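Local atomic coordinates of putative tagatose-6-phosphate ketose/aldose isomerase (Escherichia coli, PDB entry 3C3J), a protein that belongs to the SIS-domain family, each chain carrying two SIS domains, each with a parallel beta sheet, in a two-chain assembly. Residues A61-F66 / S242-L247; G169-S174 / V246-A251; R29-I34 / Q195-V200; N43-L48 / L184-P189. All blocks are in the same frame, centred on the assembly; numbering follows the deposited sequence.

Contact 1. Residues A61-F66 / S242-L247; sequences AGTSAF and SALKVL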
# COMPACT_ATOMS: atom_id res chain seq x y z
N ALA A 61 -3.24 -1.01 -13.22
CA ALA A 61 -4.07 -0.02 -12.54
C ALA A 61 -5.20 -0.72 -11.80
O ALA A 61 -5.69 -1.75 -12.24
CB ALA A 61 -4.67 0.94 -13.57
N GLY A 62 -5.63 -0.15 -10.67
CA GLY A 62 -6.76 -0.70 -9.91
C GLY A 62 -6.49 -2.15 -9.49
O GLY A 62 -5.39 -2.49 -9.02
N THR A 63 -7.50 -2.99 -9.70
CA THR A 63 -7.38 -4.44 -9.48
C THR A 63 -6.12 -5.06 -10.10
O THR A 63 -5.49 -5.91 -9.50
CB THR A 63 -8.63 -5.16 -10.01
OG1 THR A 63 -9.76 -4.81 -9.19
CG2 THR A 63 -8.44 -6.69 -10.02
N SER A 64 -5.76 -4.61 -11.29
CA SER A 64 -4.57 -5.14 -11.99
C SER A 64 -3.29 -4.78 -11.25
O SER A 64 -2.31 -5.49 -11.39
CB SER A 64 -4.49 -4.66 -13.44
OG SER A 64 -5.55 -5.23 -14.20
N ALA A 65 -3.31 -3.70 -10.47
CA ALA A 65 -2.15 -3.34 -9.65
C ALA A 65 -1.95 -4.34 -8.52
O ALA A 65 -0.82 -4.56 -8.06
CB ALA A 65 -2.31 -1.93 -9.06
N PHE A 66 -3.04 -4.95 -8.06
CA PHE A 66 -2.95 -5.81 -6.87
C PHE A 66 -2.31 -7.16 -7.19
O PHE A 66 -1.84 -7.85 -6.28
CB PHE A 66 -4.33 -5.98 -6.21
CG PHE A 66 -5.03 -4.68 -5.95
CD1 PHE A 66 -4.32 -3.52 -5.64
CD2 PHE A 66 -6.42 -4.61 -6.01
CE1 PHE A 66 -4.99 -2.30 -5.44
CE2 PHE A 66 -7.08 -3.41 -5.79
CZ PHE A 66 -6.37 -2.25 -5.50
N SER A 242 -10.17 -7.80 -2.47
CA SER A 242 -11.43 -8.18 -1.83
C SER A 242 -12.19 -6.95 -1.35
O SER A 242 -13.39 -6.84 -1.58
CB SER A 242 -11.16 -9.14 -0.68
OG SER A 242 -10.60 -10.35 -1.13
N ALA A 243 -11.48 -6.03 -0.71
CA ALA A 243 -12.10 -4.80 -0.24
C ALA A 243 -12.62 -3.98 -1.44
O ALA A 243 -13.73 -3.50 -1.41
CB ALA A 243 -11.13 -4.00 0.62
N LEU A 244 -11.81 -3.85 -2.50
CA LEU A 244 -12.23 -3.03 -3.63
C LEU A 244 -13.48 -3.62 -4.32
O LEU A 244 -14.37 -2.87 -4.74
CB LEU A 244 -11.09 -2.89 -4.64
CG LEU A 244 -11.43 -1.96 -5.81
CD1 LEU A 244 -11.86 -0.57 -5.30
CD2 LEU A 244 -10.25 -1.90 -6.78
N LYS A 245 -13.56 -4.94 -4.43
CA LYS A 245 -14.74 -5.58 -5.01
C LYS A 245 -16.03 -5.19 -4.29
O LYS A 245 -17.02 -4.85 -4.94
CB LYS A 245 -14.61 -7.11 -5.04
CG LYS A 245 -13.81 -7.64 -6.18
CD LYS A 245 -14.55 -7.44 -7.46
CE LYS A 245 -13.62 -7.51 -8.63
NZ LYS A 245 -12.55 -6.46 -8.69
N VAL A 246 -16.01 -5.25 -2.96
CA VAL A 246 -17.16 -4.86 -2.11
C VAL A 246 -17.55 -3.43 -2.36
O VAL A 246 -18.73 -3.08 -2.48
CB VAL A 246 -16.76 -4.88 -0.60
CG1 VAL A 246 -17.77 -4.05 0.27
CG2 VAL A 246 -16.64 -6.27 -0.14
N LEU A 247 -16.54 -2.59 -2.39
CA LEU A 247 -16.74 -1.18 -2.55
C LEU A 247 -17.36 -0.91 -3.92
O LEU A 247 -18.38 -0.23 -4.01
CB LEU A 247 -15.42 -0.47 -2.38
CG LEU A 247 -15.49 0.99 -2.05
CD1 LEU A 247 -16.00 1.25 -0.62
CD2 LEU A 247 -14.06 1.52 -2.27
O HOH W 1 -12.12 -4.43 -10.65
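The ring of Phe66 meets Leu244 at its edge: CD2 of Leu244 lies near the ring plane, 3.6 Å from Phe66 CE2. One face of the ring is covered from within its own segment by Gly62 O, which sits 3.4 Å above the plane over the centre. Gly62 has a positive phi (58°), a conformation that glycine adopts easily in the turn ahead of helix 63-79. Leu244 reaches across with CG anti to its backbone N (chi1 -176°), and the same CD2 also comes 3.8 Å from Thr63 OG1, where a branched apolar tip fits between a ring and a hydroxyl. Beside this apolar part runs a polar one. The long chain of Lys245 is bent at chi2 and chi4, and its NZ donates a hydrogen bond to a water (NZ to water O 2.9 Å), which donates to Thr63 OG1 at 2.8 Å. Glu241 provides the stronger partner for both side chains, as a salt bridge to Lys245 and a hydrogen bond to Thr63. The contact joins the two SIS domains of one chain. Leu244 packs on His266 of the second subunit, while behind it helix 235-249 rests Val246 on strand 226-231 and Lys245 on helix 335-356.

Contact 2. Residues G169-S174 / V246-A251; sequences GFAMTS and VLELTA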
# COMPACT_ATOMS: atom_id res chain seq x y z
N GLY A 169 -18.23 -7.74 -17.06
CA GLY A 169 -18.53 -7.09 -15.78
C GLY A 169 -17.58 -5.94 -15.52
O GLY A 169 -16.38 -6.03 -15.84
N PHE A 170 -18.12 -4.84 -14.97
CA PHE A 170 -17.35 -3.70 -14.47
C PHE A 170 -16.17 -4.15 -13.58
O PHE A 170 -15.03 -3.71 -13.74
CB PHE A 170 -18.31 -2.82 -13.63
CG PHE A 170 -17.63 -1.73 -12.88
CD1 PHE A 170 -17.09 -0.65 -13.55
CD2 PHE A 170 -17.56 -1.75 -11.49
CE1 PHE A 170 -16.46 0.37 -12.85
CE2 PHE A 170 -16.94 -0.74 -10.79
CZ PHE A 170 -16.39 0.32 -11.46
N ALA A 171 -16.49 -5.00 -12.62
CA ALA A 171 -15.54 -5.52 -11.65
C ALA A 171 -14.81 -6.71 -12.25
O ALA A 171 -15.44 -7.70 -12.64
CB ALA A 171 -16.27 -5.92 -10.39
N MSE A 172 -13.48 -6.64 -12.30
CA MSE A 172 -12.66 -7.71 -12.86
C MSE A 172 -12.65 -8.92 -11.93
O MSE A 172 -12.50 -8.77 -10.73
CB MSE A 172 -11.22 -7.24 -13.04
CG MSE A 172 -11.02 -6.17 -14.09
SE MSE A 172 -9.15 -5.53 -14.01
CE MSE A 172 -8.16 -7.17 -14.48
N THR A 173 -12.83 -10.10 -12.50
CA THR A 173 -12.77 -11.36 -11.75
C THR A 173 -11.83 -12.32 -12.48
O THR A 173 -10.63 -12.45 -12.12
CB THR A 173 -14.19 -11.96 -11.52
OG1 THR A 173 -14.83 -12.25 -12.77
CG2 THR A 173 -15.07 -10.99 -10.70
N SER A 174 -12.33 -12.99 -13.52
CA SER A 174 -11.48 -13.96 -14.25
C SER A 174 -10.27 -13.32 -14.94
O SER A 174 -9.26 -13.99 -15.14
CB SER A 174 -12.27 -14.81 -15.26
OG SER A 174 -12.68 -14.07 -16.40
N VAL A 246 -16.01 -5.25 -2.96
CA VAL A 246 -17.16 -4.86 -2.11
C VAL A 246 -17.55 -3.43 -2.36
O VAL A 246 -18.73 -3.08 -2.48
CB VAL A 246 -16.76 -4.88 -0.60
CG1 VAL A 246 -17.77 -4.05 0.27
CG2 VAL A 246 -16.64 -6.27 -0.14
N LEU A 247 -16.54 -2.59 -2.39
CA LEU A 247 -16.74 -1.18 -2.55
C LEU A 247 -17.36 -0.91 -3.92
O LEU A 247 -18.38 -0.23 -4.01
CB LEU A 247 -15.42 -0.47 -2.38
CG LEU A 247 -15.49 0.99 -2.05
CD1 LEU A 247 -16.00 1.25 -0.62
CD2 LEU A 247 -14.06 1.52 -2.27
N GLU A 248 -16.78 -1.48 -4.97
CA GLU A 248 -17.27 -1.30 -6.34
C GLU A 248 -18.71 -1.77 -6.49
O GLU A 248 -19.59 -1.04 -6.96
CB GLU A 248 -16.41 -2.12 -7.31
CG GLU A 248 -15.10 -1.53 -7.58
CD GLU A 248 -14.29 -2.35 -8.53
OE1 GLU A 248 -14.47 -3.59 -8.63
OE2 GLU A 248 -13.42 -1.74 -9.18
N LEU A 249 -18.93 -3.03 -6.13
CA LEU A 249 -20.20 -3.67 -6.46
C LEU A 249 -21.37 -3.15 -5.60
O LEU A 249 -22.54 -3.22 -6.02
CB LEU A 249 -20.06 -5.20 -6.40
CG LEU A 249 -19.14 -5.80 -7.47
CD1 LEU A 249 -19.10 -7.29 -7.36
CD2 LEU A 249 -19.54 -5.37 -8.91
N THR A 250 -21.05 -2.61 -4.42
CA THR A 250 -22.09 -1.96 -3.59
C THR A 250 -22.20 -0.46 -3.81
O THR A 250 -22.89 0.23 -3.04
CB THR A 250 -21.90 -2.23 -2.10
OG1 THR A 250 -20.77 -1.52 -1.58
CG2 THR A 250 -21.83 -3.76 -1.79
N ALA A 251 -21.55 0.05 -4.86
CA ALA A 251 -21.49 1.49 -5.16
C ALA A 251 -21.12 2.31 -3.92
O ALA A 251 -21.72 3.34 -3.64
CB ALA A 251 -22.84 1.98 -5.74
O HOH W 1 -12.12 -4.43 -10.65
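Glu248 brings its carboxylate into a buried place where carbon packs against its stem and one side, with the methyl of Ala171 3.4 Å (CB to OE1) from one oxygen and the edge of the Phe170 ring alongside its chain. The two segments are linked through water instead of by a direct polar bond. Met172 N, in the irregular loop 169-174, donates to that water at 3.1 Å, and the water donates in turn to Glu248 OE1 at 3.2 Å. Phe170 CE2 lies 3.8 Å from Glu248 CB, near the ring plane; with chi2 at 180° the chain runs on extended, and the carboxylate goes to Ala171 and the water, its plane 52° from that of the ring. Ala171 is small enough to let the helix come near; its CB also meets Leu249 CD2 at 3.6 Å, giving an apolar patch next to the acid. Helix 235-249 ends here. Thr250 OG1 and Thr250 N reach Val246 O from opposite faces of its carbonyl plane, and Ala251, with positive phi, is the C-prime residue of a Schellman motif. Outside the segments, Phe170 packs on Pro364. Lys245, in a weak, long ion pair with Glu248, and the water probably help to offset the charge of this buried acid, whose link to the loop runs through the water to Met172 N.

Contact 3. Residues R29-I34 / Q195-V200; sequences RSLTNI and QTFRDV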
# COMPACT_ATOMS: atom_id res chain seq x y z
N ARG A 29 -6.77 -23.41 -19.10
CA ARG A 29 -6.67 -23.00 -20.48
C ARG A 29 -5.47 -22.08 -20.67
O ARG A 29 -4.70 -22.28 -21.60
CB ARG A 29 -7.96 -22.30 -20.93
CG ARG A 29 -8.99 -23.28 -21.47
CD ARG A 29 -10.39 -22.71 -21.57
NE ARG A 29 -10.54 -21.48 -22.35
CZ ARG A 29 -10.54 -21.40 -23.67
NH1 ARG A 29 -10.74 -20.22 -24.25
NH2 ARG A 29 -10.28 -22.45 -24.43
N SER A 30 -5.28 -21.12 -19.77
CA SER A 30 -4.16 -20.20 -19.96
C SER A 30 -2.81 -20.92 -19.80
O SER A 30 -1.88 -20.71 -20.60
CB SER A 30 -4.22 -19.00 -19.03
OG SER A 30 -3.27 -18.06 -19.49
N LEU A 31 -2.71 -21.76 -18.76
CA LEU A 31 -1.44 -22.47 -18.46
C LEU A 31 -1.09 -23.51 -19.51
O LEU A 31 0.08 -23.68 -19.85
CB LEU A 31 -1.49 -23.09 -17.05
CG LEU A 31 -1.03 -22.14 -15.91
CD1 LEU A 31 -1.66 -20.75 -16.01
CD2 LEU A 31 -1.24 -22.75 -14.52
N THR A 32 -2.10 -24.18 -20.06
CA THR A 32 -1.87 -25.07 -21.22
C THR A 32 -1.44 -24.26 -22.47
O THR A 32 -0.58 -24.70 -23.22
CB THR A 32 -3.07 -26.09 -21.47
OG1 THR A 32 -4.24 -25.40 -21.82
CG2 THR A 32 -3.38 -26.85 -20.23
N ASN A 33 -1.97 -23.06 -22.66
CA ASN A 33 -1.45 -22.18 -23.73
C ASN A 33 0.03 -21.80 -23.53
O ASN A 33 0.82 -21.76 -24.47
CB ASN A 33 -2.28 -20.93 -23.84
CG ASN A 33 -1.96 -20.15 -25.08
OD1 ASN A 33 -2.02 -20.69 -26.20
ND2 ASN A 33 -1.59 -18.88 -24.91
N ILE A 34 0.38 -21.50 -22.29
CA ILE A 34 1.75 -21.15 -21.93
C ILE A 34 2.65 -22.36 -22.27
O ILE A 34 3.75 -22.19 -22.80
CB ILE A 34 1.83 -20.72 -20.45
CG1 ILE A 34 1.20 -19.34 -20.27
CG2 ILE A 34 3.29 -20.77 -19.91
CD1 ILE A 34 1.10 -18.90 -18.78
N GLN A 195 0.19 -28.60 -14.60
CA GLN A 195 -0.07 -29.76 -13.78
C GLN A 195 -0.38 -29.39 -12.32
O GLN A 195 -1.50 -29.68 -11.83
CB GLN A 195 1.10 -30.78 -13.85
CG GLN A 195 1.10 -31.57 -15.17
CD GLN A 195 -0.24 -32.30 -15.43
OE1 GLN A 195 -0.66 -33.16 -14.65
NE2 GLN A 195 -0.90 -31.93 -16.52
N THR A 196 0.58 -28.74 -11.65
CA THR A 196 0.41 -28.40 -10.23
C THR A 196 -0.82 -27.50 -10.02
O THR A 196 -1.55 -27.67 -9.04
CB THR A 196 1.67 -27.74 -9.60
OG1 THR A 196 1.92 -26.48 -10.23
CG2 THR A 196 2.92 -28.63 -9.75
N PHE A 197 -1.07 -26.57 -10.94
CA PHE A 197 -2.15 -25.62 -10.76
C PHE A 197 -3.52 -26.25 -10.89
O PHE A 197 -4.50 -25.66 -10.46
CB PHE A 197 -2.02 -24.40 -11.68
CG PHE A 197 -2.62 -23.14 -11.11
CD1 PHE A 197 -2.03 -22.47 -10.03
CD2 PHE A 197 -3.80 -22.61 -11.64
CE1 PHE A 197 -2.59 -21.30 -9.50
CE2 PHE A 197 -4.37 -21.43 -11.11
CZ PHE A 197 -3.77 -20.78 -10.05
N ARG A 198 -3.60 -27.44 -11.48
CA ARG A 198 -4.89 -28.17 -11.48
C ARG A 198 -5.41 -28.42 -10.07
O ARG A 198 -6.61 -28.49 -9.88
CB ARG A 198 -4.79 -29.49 -12.25
CG ARG A 198 -4.66 -29.29 -13.74
CD ARG A 198 -4.33 -30.59 -14.45
NE ARG A 198 -3.91 -30.32 -15.81
CZ ARG A 198 -4.73 -30.25 -16.86
NH1 ARG A 198 -6.04 -30.44 -16.71
NH2 ARG A 198 -4.23 -29.98 -18.05
N ASP A 199 -4.53 -28.55 -9.09
CA ASP A 199 -5.00 -28.69 -7.69
C ASP A 199 -5.67 -27.40 -7.22
O ASP A 199 -6.60 -27.43 -6.42
CB ASP A 199 -3.85 -29.04 -6.75
CG ASP A 199 -3.17 -30.37 -7.12
OD1 ASP A 199 -3.84 -31.24 -7.71
OD2 ASP A 199 -1.96 -30.54 -6.84
N VAL A 200 -5.19 -26.25 -7.72
CA VAL A 200 -5.75 -24.96 -7.32
C VAL A 200 -7.10 -24.76 -8.01
O VAL A 200 -8.09 -24.38 -7.36
CB VAL A 200 -4.75 -23.78 -7.60
CG1 VAL A 200 -5.33 -22.43 -7.17
CG2 VAL A 200 -3.40 -24.04 -6.90
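Apolar contact comes first: the CD2 branch of Leu31, directed from helix 23-49, presses on the root of the Phe197 side chain, 3.4 Å from Phe197 CB and 3.7 Å from Phe197 CG, the two side chains crossing at about a right angle. Leucine suits the place because a single methyl branch can fit at the CB-CG junction of the phenylalanine. The ring itself is held from within its own segment, with Val200 CB 3.7 Å above the plane and over its centre, and from outside by an edge-to-face pairing with Phe340. The second kind of contact involves the partly exposed Thr32 and Arg198 and joins a methyl to a guanidinium group. Thr32 turns OG1 between its backbone N and carbonyl carbon (chi1 65°), where it hydrogen-bonds to Ile28 O, and this leaves CG2 to face Arg198 NH2 at 3.9 Å. Arg198 reaches it with a chain extended from CG to NE, and NE makes a weak bond to Ser194 O. Within 195-200 a type I turn from Gln195 to Arg198 shapes the chain. The chemistry is thus graded: buried carbon first, then a partly exposed pair in which threonine satisfies its hydroxyl within its own helix and offers its methyl to the arginine.

Contact 4. Residues N43-L48 / L184-P189; sequences NFLEPL and LAVFAP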
# COMPACT_ATOMS: atom_id res chain seq x y z
N ASN A 43 12.91 -18.34 -25.14
CA ASN A 43 13.83 -17.63 -26.04
C ASN A 43 13.88 -16.13 -25.76
O ASN A 43 14.91 -15.48 -25.92
CB ASN A 43 13.44 -17.84 -27.50
CG ASN A 43 13.72 -19.24 -27.98
OD1 ASN A 43 14.33 -20.05 -27.27
ND2 ASN A 43 13.27 -19.55 -29.21
N PHE A 44 12.73 -15.58 -25.41
CA PHE A 44 12.63 -14.16 -25.13
C PHE A 44 13.22 -13.85 -23.76
O PHE A 44 14.00 -12.91 -23.61
CB PHE A 44 11.17 -13.70 -25.17
CG PHE A 44 10.99 -12.26 -24.79
CD1 PHE A 44 11.48 -11.25 -25.59
CD2 PHE A 44 10.35 -11.92 -23.61
CE1 PHE A 44 11.30 -9.92 -25.22
CE2 PHE A 44 10.18 -10.62 -23.24
CZ PHE A 44 10.65 -9.61 -24.05
N LEU A 45 12.85 -14.66 -22.77
CA LEU A 45 13.11 -14.30 -21.37
C LEU A 45 14.48 -14.71 -20.87
O LEU A 45 15.08 -14.01 -20.05
CB LEU A 45 12.06 -14.88 -20.43
CG LEU A 45 10.67 -14.27 -20.43
CD1 LEU A 45 9.75 -15.16 -19.57
CD2 LEU A 45 10.69 -12.83 -19.91
N GLU A 46 14.97 -15.87 -21.31
CA GLU A 46 16.21 -16.40 -20.74
C GLU A 46 17.40 -15.45 -20.90
O GLU A 46 18.15 -15.27 -19.95
CB GLU A 46 16.51 -17.84 -21.23
CG GLU A 46 15.49 -18.89 -20.64
CD GLU A 46 15.72 -20.37 -21.01
OE1 GLU A 46 16.49 -20.67 -21.96
OE2 GLU A 46 15.08 -21.24 -20.35
N PRO A 47 17.56 -14.81 -22.07
CA PRO A 47 18.66 -13.85 -22.20
C PRO A 47 18.52 -12.63 -21.28
O PRO A 47 19.54 -12.04 -20.90
CB PRO A 47 18.60 -13.41 -23.66
CG PRO A 47 17.77 -14.45 -24.34
CD PRO A 47 16.81 -14.95 -23.33
N LEU A 48 17.28 -12.27 -20.95
CA LEU A 48 17.03 -11.14 -20.07
C LEU A 48 17.33 -11.50 -18.63
O LEU A 48 18.02 -10.76 -17.92
CB LEU A 48 15.57 -10.67 -20.18
CG LEU A 48 15.11 -10.28 -21.58
CD1 LEU A 48 13.70 -9.73 -21.53
CD2 LEU A 48 16.08 -9.25 -22.15
N LEU A 184 2.65 -16.09 -12.62
CA LEU A 184 3.31 -17.08 -11.78
C LEU A 184 3.89 -18.22 -12.63
O LEU A 184 5.05 -18.62 -12.44
CB LEU A 184 2.33 -17.61 -10.73
CG LEU A 184 1.92 -16.70 -9.58
CD1 LEU A 184 0.72 -17.34 -8.83
CD2 LEU A 184 3.08 -16.42 -8.59
N ALA A 185 3.11 -18.70 -13.60
CA ALA A 185 3.52 -19.83 -14.45
C ALA A 185 4.66 -19.47 -15.36
O ALA A 185 5.49 -20.31 -15.64
CB ALA A 185 2.35 -20.36 -15.26
N VAL A 186 4.70 -18.22 -15.81
CA VAL A 186 5.78 -17.77 -16.68
C VAL A 186 7.10 -17.80 -15.92
O VAL A 186 8.08 -18.32 -16.44
CB VAL A 186 5.53 -16.34 -17.25
CG1 VAL A 186 6.85 -15.75 -17.83
CG2 VAL A 186 4.40 -16.38 -18.34
N PHE A 187 7.11 -17.29 -14.69
CA PHE A 187 8.39 -17.09 -13.96
C PHE A 187 8.76 -18.18 -12.98
O PHE A 187 9.94 -18.29 -12.62
CB PHE A 187 8.41 -15.70 -13.31
CG PHE A 187 8.42 -14.60 -14.32
CD1 PHE A 187 9.59 -14.29 -14.99
CD2 PHE A 187 7.25 -13.95 -14.67
CE1 PHE A 187 9.60 -13.27 -15.96
CE2 PHE A 187 7.25 -12.97 -15.64
CZ PHE A 187 8.44 -12.64 -16.30
N ALA A 188 7.79 -18.99 -12.56
CA ALA A 188 8.04 -20.10 -11.63
C ALA A 188 7.41 -21.41 -12.13
O ALA A 188 6.65 -22.06 -11.42
CB ALA A 188 7.54 -19.74 -10.25
N PRO A 189 7.75 -21.82 -13.36
CA PRO A 189 7.06 -23.00 -13.94
C PRO A 189 7.38 -24.32 -13.25
O PRO A 189 6.64 -25.30 -13.41
CB PRO A 189 7.55 -23.02 -15.38
CG PRO A 189 8.88 -22.36 -15.34
CD PRO A 189 8.74 -21.26 -14.29
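Leu45 holds CG beside its backbone N (chi1 -73°) and extends onward with chi2 at 172°, which puts CD1 against Val186 and both CD1 and CD2 near Phe187 CE1. Val186 has CG1 anti to its own N (chi1 164°) and so presents that methyl to Leu45. The fold is the three-layer alpha-beta-alpha sandwich of a SIS domain, with helices on both faces of a parallel sheet; here helix 23-49 meets the C-terminal end of helix 174-187. The side chains cross at about a right angle, and Leu45 CD1 lies only 3.4 Å from Val186 CG1, tighter than usual for two carbons. Leucine and valine suit a fully apolar buried junction, having branched tips and no polar group to satisfy, and the broad flat ring of Phe187 can meet Leu45, Leu106 and Phe83 at once. Helix 23-49 is kinked at Pro47-Leu48: Pro47 has no N-H to give, and Leu48 N makes a weak bond to Leu45 O at 2.9 Å in place of one to the turn before. Around the contact, Leu45 also packs on Leu106 of strand 105-111, Phe187 pairs edge-to-face with Phe83, and Arg38 donates to the carbonyls of Ala185 and Val186. The Phe187 ring carries Val186 CG1 3.5 Å above one face, offset toward the rim. Its CE1 atom lies 4.1 Å from each of Leu45 CD1 and Leu45 CD2.

Contacts 1 and 2 share helix 235-249, are both buried, and lie nearer the centre of the chain than the other two, their own centres about 8 Å apart; each joins the first SIS domain to the second, and each also touches the second subunit. One water serves both, hydrogen-bonded to residues of each. Contacts 3 and 4 share helix 23-49, touch each other where Leu31 and Ile34 pack on Ala185, and have no partner in another chain. Contact 4 is buried, whereas contact 3 includes the partly exposed Thr32 and Arg198. The central pair mixes apolar packing with water-mediated polar links; contact 4 is all carbon, contact 3 mostly so.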